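MRNA-decapping enzyme subunit 1 (Saccharomyces cerevisiae, PDB 1Q67) forms with DCP2 the decapping complex that removes the 7-methylguanine cap from mRNA, committing the transcript to 5'-to-3' decay. Local coordinates at residues 39-49 against 199-210. Numbering follows the deposited sequence.
Sequences FHTPHASLYKW and EVYGIWIHTVSD
Lys48 lies across one face of the Tyr201 ring, its CG over that face and its CD 3.8 Å from Tyr201 CE2. The CG of Lys48 stands anti to the backbone N (chi1 -174°) and the rest of the chain is extended, which carries Lys48 NZ past the ring to a salt bridge, 2.6 Å from Glu199 OE1 and from above the carboxylate plane. Replacing this lysine by alanine is likely to leave the Glu199 carboxylate without its mate and the ring face without its aliphatic cover. On the same side of the sheet, Leu46 CD1 packs 3.7 Å from Ile203 CG1, and Ala44 CB meets Ile203 CG2. Antiparallel pairing joins 43-49 to 200-205 in a sheet of the beta sandwich of Dcp1, whose family belongs to the PH clan; Gly202 and Tyr47 form a doubly hydrogen-bonded pair, and O of Gly202 lies at the edge of the Tyr47 ring. Before the corner at Pro42, on the strand of the other sheet, Thr41 OG1 donates to Asp210 OD2 (2.6 Å) on the anti side of the carboxylate, 26° out of its plane, tying that sheet to the start of helix 208-223. One water donates to Thr41 OG1 and accepts from the backbone N of both His43 and Thr207, bridging the turn. Leu65 of strand 64-70 packs on Ala44, Ile203 and Ile205, while His43 meets Trp204 and His206 of the second subunit, and the two His206 rings meet each other.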
loop_
_atom_site.group_PDB
_atom_site.type_symbol
_atom_site.label_atom_id
_atom_site.label_comp_id
_atom_site.label_asym_id
_atom_site.label_seq_id
_atom_site.Cartn_x
_atom_site.Cartn_y
_atom_site.Cartn_z
ATOM N N PHE B 39 1.873 19.717 -2.525
ATOM C CA PHE B 39 2.202 18.820 -1.432
ATOM C C PHE B 39 2.514 17.426 -1.946
ATOM O O PHE B 39 1.911 16.965 -2.918
ATOM C CB PHE B 39 1.005 18.741 -0.476
ATOM C CG PHE B 39 1.139 17.699 0.594
ATOM C CD1 PHE B 39 1.737 18.006 1.812
ATOM C CD2 PHE B 39 0.706 16.398 0.369
ATOM C CE1 PHE B 39 1.898 17.029 2.795
ATOM C CE2 PHE B 39 0.863 15.414 1.342
ATOM C CZ PHE B 39 1.464 15.731 2.558
ATOM N N HIS B 40 3.458 16.767 -1.287
ATOM C CA HIS B 40 3.806 15.403 -1.630
ATOM C C HIS B 40 4.359 14.717 -0.396
ATOM O O HIS B 40 5.008 15.344 0.437
ATOM C CB HIS B 40 4.827 15.336 -2.779
ATOM C CG HIS B 40 6.180 15.878 -2.437
ATOM N ND1 HIS B 40 6.502 17.213 -2.559
ATOM C CD2 HIS B 40 7.295 15.264 -1.974
ATOM C CE1 HIS B 40 7.757 17.397 -2.187
ATOM N NE2 HIS B 40 8.260 16.232 -1.828
ATOM N N THR B 41 4.061 13.432 -0.265
ATOM C CA THR B 41 4.547 12.642 0.852
ATOM C C THR B 41 4.969 11.338 0.182
ATOM O O THR B 41 4.319 10.884 -0.760
ATOM C CB THR B 41 3.440 12.424 1.925
ATOM O OG1 THR B 41 4.025 11.867 3.109
ATOM C CG2 THR B 41 2.356 11.498 1.414
ATOM N N PRO B 42 6.069 10.726 0.654
ATOM C CA PRO B 42 6.661 9.475 0.147
ATOM C C PRO B 42 5.825 8.204 0.125
ATOM O O PRO B 42 5.830 7.468 -0.867
ATOM C CB PRO B 42 7.904 9.285 1.031
ATOM C CG PRO B 42 8.166 10.650 1.603
ATOM C CD PRO B 42 6.798 11.196 1.845
ATOM N N HIS B 43 5.120 7.934 1.217
ATOM C CA HIS B 43 4.351 6.702 1.310
ATOM C C HIS B 43 2.911 6.867 1.780
ATOM O O HIS B 43 2.660 7.329 2.893
ATOM C CB HIS B 43 5.092 5.744 2.246
ATOM C CG HIS B 43 6.566 5.673 1.981
ATOM N ND1 HIS B 43 7.093 5.063 0.861
ATOM C CD2 HIS B 43 7.619 6.195 2.655
ATOM C CE1 HIS B 43 8.405 5.213 0.856
ATOM N NE2 HIS B 43 8.751 5.897 1.933
ATOM N N ALA B 44 1.973 6.470 0.929
ATOM C CA ALA B 44 0.552 6.555 1.242
ATOM C C ALA B 44 -0.136 5.346 0.634
ATOM O O ALA B 44 0.171 4.955 -0.487
ATOM C CB ALA B 44 -0.038 7.837 0.673
ATOM N N SER B 45 -1.062 4.755 1.375
ATOM C CA SER B 45 -1.774 3.578 0.897
ATOM C C SER B 45 -3.271 3.900 0.836
ATOM O O SER B 45 -3.826 4.492 1.762
ATOM C CB SER B 45 -1.502 2.395 1.836
ATOM O OG SER B 45 -2.049 1.203 1.306
ATOM N N LEU B 46 -3.912 3.492 -0.254
ATOM C CA LEU B 46 -5.320 3.785 -0.487
ATOM C C LEU B 46 -6.342 2.684 -0.165
ATOM O O LEU B 46 -6.167 1.519 -0.531
ATOM C CB LEU B 46 -5.499 4.213 -1.953
ATOM C CG LEU B 46 -6.863 4.796 -2.328
ATOM C CD1 LEU B 46 -7.024 6.157 -1.637
ATOM C CD2 LEU B 46 -6.977 4.964 -3.829
ATOM N N TYR B 47 -7.414 3.081 0.519
ATOM C CA TYR B 47 -8.511 2.185 0.870
ATOM C C TYR B 47 -9.821 2.863 0.486
ATOM O O TYR B 47 -9.895 4.089 0.393
ATOM C CB TYR B 47 -8.577 1.906 2.373
ATOM C CG TYR B 47 -7.377 1.216 2.966
ATOM C CD1 TYR B 47 -6.193 1.915 3.203
ATOM C CD2 TYR B 47 -7.434 -0.131 3.322
ATOM C CE1 TYR B 47 -5.099 1.290 3.785
ATOM C CE2 TYR B 47 -6.346 -0.764 3.905
ATOM C CZ TYR B 47 -5.184 -0.051 4.135
ATOM O OH TYR B 47 -4.110 -0.670 4.733
ATOM N N LYS B 48 -10.856 2.059 0.281
ATOM C CA LYS B 48 -12.165 2.586 -0.049
ATOM C C LYS B 48 -13.177 1.972 0.913
ATOM O O LYS B 48 -13.132 0.772 1.208
ATOM C CB LYS B 48 -12.536 2.258 -1.499
ATOM C CG LYS B 48 -13.837 2.916 -1.949
ATOM C CD LYS B 48 -14.051 2.776 -3.441
ATOM C CE LYS B 48 -15.254 3.593 -3.891
ATOM N NZ LYS B 48 -15.339 3.675 -5.373
ATOM N N TRP B 49 -14.081 2.806 1.411
ATOM C CA TRP B 49 -15.099 2.356 2.347
ATOM C C TRP B 49 -16.264 1.671 1.646
ATOM O O TRP B 49 -16.823 2.196 0.684
ATOM C CB TRP B 49 -15.618 3.543 3.170
ATOM C CG TRP B 49 -16.672 3.160 4.164
ATOM C CD1 TRP B 49 -18.023 3.301 4.026
ATOM C CD2 TRP B 49 -16.459 2.528 5.431
ATOM N NE1 TRP B 49 -18.670 2.794 5.134
ATOM C CE2 TRP B 49 -17.733 2.313 6.010
ATOM C CE3 TRP B 49 -15.315 2.118 6.132
ATOM C CZ2 TRP B 49 -17.895 1.706 7.258
ATOM C CZ3 TRP B 49 -15.475 1.513 7.375
ATOM C CH2 TRP B 49 -16.759 1.313 7.923
ATOM N N GLU B 199 -18.495 9.149 -2.433
ATOM C CA GLU B 199 -17.718 7.931 -2.195
ATOM C C GLU B 199 -16.659 8.290 -1.165
ATOM O O GLU B 199 -16.107 9.389 -1.194
ATOM C CB GLU B 199 -17.059 7.438 -3.483
ATOM C CG GLU B 199 -18.053 7.146 -4.576
ATOM C CD GLU B 199 -17.394 6.680 -5.850
ATOM O OE1 GLU B 199 -17.115 5.467 -5.961
ATOM O OE2 GLU B 199 -17.145 7.531 -6.736
ATOM N N VAL B 200 -16.385 7.368 -0.253
ATOM C CA VAL B 200 -15.418 7.607 0.807
ATOM C C VAL B 200 -14.119 6.801 0.679
ATOM O O VAL B 200 -14.134 5.574 0.599
ATOM C CB VAL B 200 -16.059 7.314 2.182
ATOM C CG1 VAL B 200 -15.054 7.546 3.287
ATOM C CG2 VAL B 200 -17.291 8.204 2.381
ATOM N N TYR B 201 -12.996 7.511 0.658
ATOM C CA TYR B 201 -11.687 6.875 0.565
ATOM C C TYR B 201 -10.914 7.148 1.838
ATOM O O TYR B 201 -11.132 8.164 2.504
ATOM C CB TYR B 201 -10.873 7.414 -0.621
ATOM C CG TYR B 201 -11.440 7.063 -1.971
ATOM C CD1 TYR B 201 -12.436 7.847 -2.557
ATOM C CD2 TYR B 201 -11.002 5.929 -2.657
ATOM C CE1 TYR B 201 -12.984 7.512 -3.794
ATOM C CE2 TYR B 201 -11.544 5.586 -3.891
ATOM C CZ TYR B 201 -12.535 6.383 -4.450
ATOM O OH TYR B 201 -13.081 6.043 -5.665
ATOM N N GLY B 202 -10.025 6.218 2.177
ATOM C CA GLY B 202 -9.184 6.363 3.349
ATOM C C GLY B 202 -7.736 6.291 2.883
ATOM O O GLY B 202 -7.372 5.421 2.094
ATOM N N ILE B 203 -6.905 7.211 3.346
ATOM C CA ILE B 203 -5.515 7.197 2.942
ATOM C C ILE B 203 -4.615 7.075 4.161
ATOM O O ILE B 203 -4.621 7.950 5.026
ATOM C CB ILE B 203 -5.132 8.483 2.167
ATOM C CG1 ILE B 203 -6.049 8.669 0.954
ATOM C CG2 ILE B 203 -3.686 8.387 1.689
ATOM C CD1 ILE B 203 -5.826 9.984 0.219
ATOM N N TRP B 204 -3.861 5.977 4.238
ATOM C CA TRP B 204 -2.928 5.776 5.345
ATOM C C TRP B 204 -1.623 6.426 4.917
ATOM O O TRP B 204 -1.072 6.094 3.869
ATOM C CB TRP B 204 -2.674 4.286 5.619
ATOM C CG TRP B 204 -1.685 4.078 6.738
ATOM C CD1 TRP B 204 -1.934 4.180 8.076
ATOM C CD2 TRP B 204 -0.271 3.855 6.611
ATOM N NE1 TRP B 204 -0.767 4.044 8.789
ATOM C CE2 TRP B 204 0.270 3.839 7.915
ATOM C CE3 TRP B 204 0.591 3.660 5.521
ATOM C CZ2 TRP B 204 1.641 3.648 8.163
ATOM C CZ3 TRP B 204 1.963 3.465 5.768
ATOM C CH2 TRP B 204 2.468 3.458 7.079
ATOM N N ILE B 205 -1.127 7.351 5.724
ATOM C CA ILE B 205 0.111 8.034 5.400
ATOM C C ILE B 205 1.181 7.712 6.441
ATOM O O ILE B 205 0.973 7.898 7.636
ATOM C CB ILE B 205 -0.113 9.555 5.321
ATOM C CG1 ILE B 205 -1.125 9.866 4.207
ATOM C CG2 ILE B 205 1.210 10.262 5.070
ATOM C CD1 ILE B 205 -1.514 11.328 4.104
ATOM N N HIS B 206 2.325 7.222 5.971
ATOM C CA HIS B 206 3.415 6.848 6.861
ATOM C C HIS B 206 3.988 8.011 7.670
ATOM O O HIS B 206 4.152 7.892 8.879
ATOM C CB HIS B 206 4.539 6.172 6.077
ATOM C CG HIS B 206 5.589 5.568 6.955
ATOM N ND1 HIS B 206 5.354 4.452 7.733
ATOM C CD2 HIS B 206 6.850 5.967 7.241
ATOM C CE1 HIS B 206 6.424 4.196 8.463
ATOM N NE2 HIS B 206 7.344 5.100 8.185
ATOM N N THR B 207 4.304 9.125 7.015
ATOM C CA THR B 207 4.843 10.276 7.737
ATOM C C THR B 207 3.722 10.843 8.607
ATOM O O THR B 207 2.778 11.451 8.102
ATOM C CB THR B 207 5.345 11.375 6.772
ATOM O OG1 THR B 207 6.315 10.819 5.875
ATOM C CG2 THR B 207 5.993 12.515 7.551
ATOM N N VAL B 208 3.832 10.630 9.913
ATOM C CA VAL B 208 2.825 11.085 10.863
ATOM C C VAL B 208 2.391 12.528 10.665
ATOM O O VAL B 208 1.220 12.792 10.410
ATOM C CB VAL B 208 3.317 10.926 12.320
ATOM C CG1 VAL B 208 2.236 11.403 13.293
ATOM C CG2 VAL B 208 3.677 9.467 12.591
ATOM N N SER B 209 3.337 13.455 10.779
ATOM C CA SER B 209 3.047 14.879 10.631
ATOM C C SER B 209 2.390 15.252 9.302
ATOM O O SER B 209 1.738 16.295 9.203
ATOM C CB SER B 209 4.330 15.700 10.812
ATOM O OG SER B 209 5.300 15.362 9.834
ATOM N N ASP B 210 2.551 14.417 8.281
ATOM C CA ASP B 210 1.951 14.722 6.988
ATOM C C ASP B 210 0.443 14.510 6.942
ATOM O O ASP B 210 -0.232 15.036 6.056
ATOM C CB ASP B 210 2.612 13.907 5.876
ATOM C CG ASP B 210 3.917 14.516 5.418
ATOM O OD1 ASP B 210 4.137 15.714 5.705
ATOM O OD2 ASP B 210 4.713 13.813 4.761
HETATM O O HOH W 1 4.475 9.263 3.797
HETATM O O HOH W 2 -17.100 4.616 -0.721
#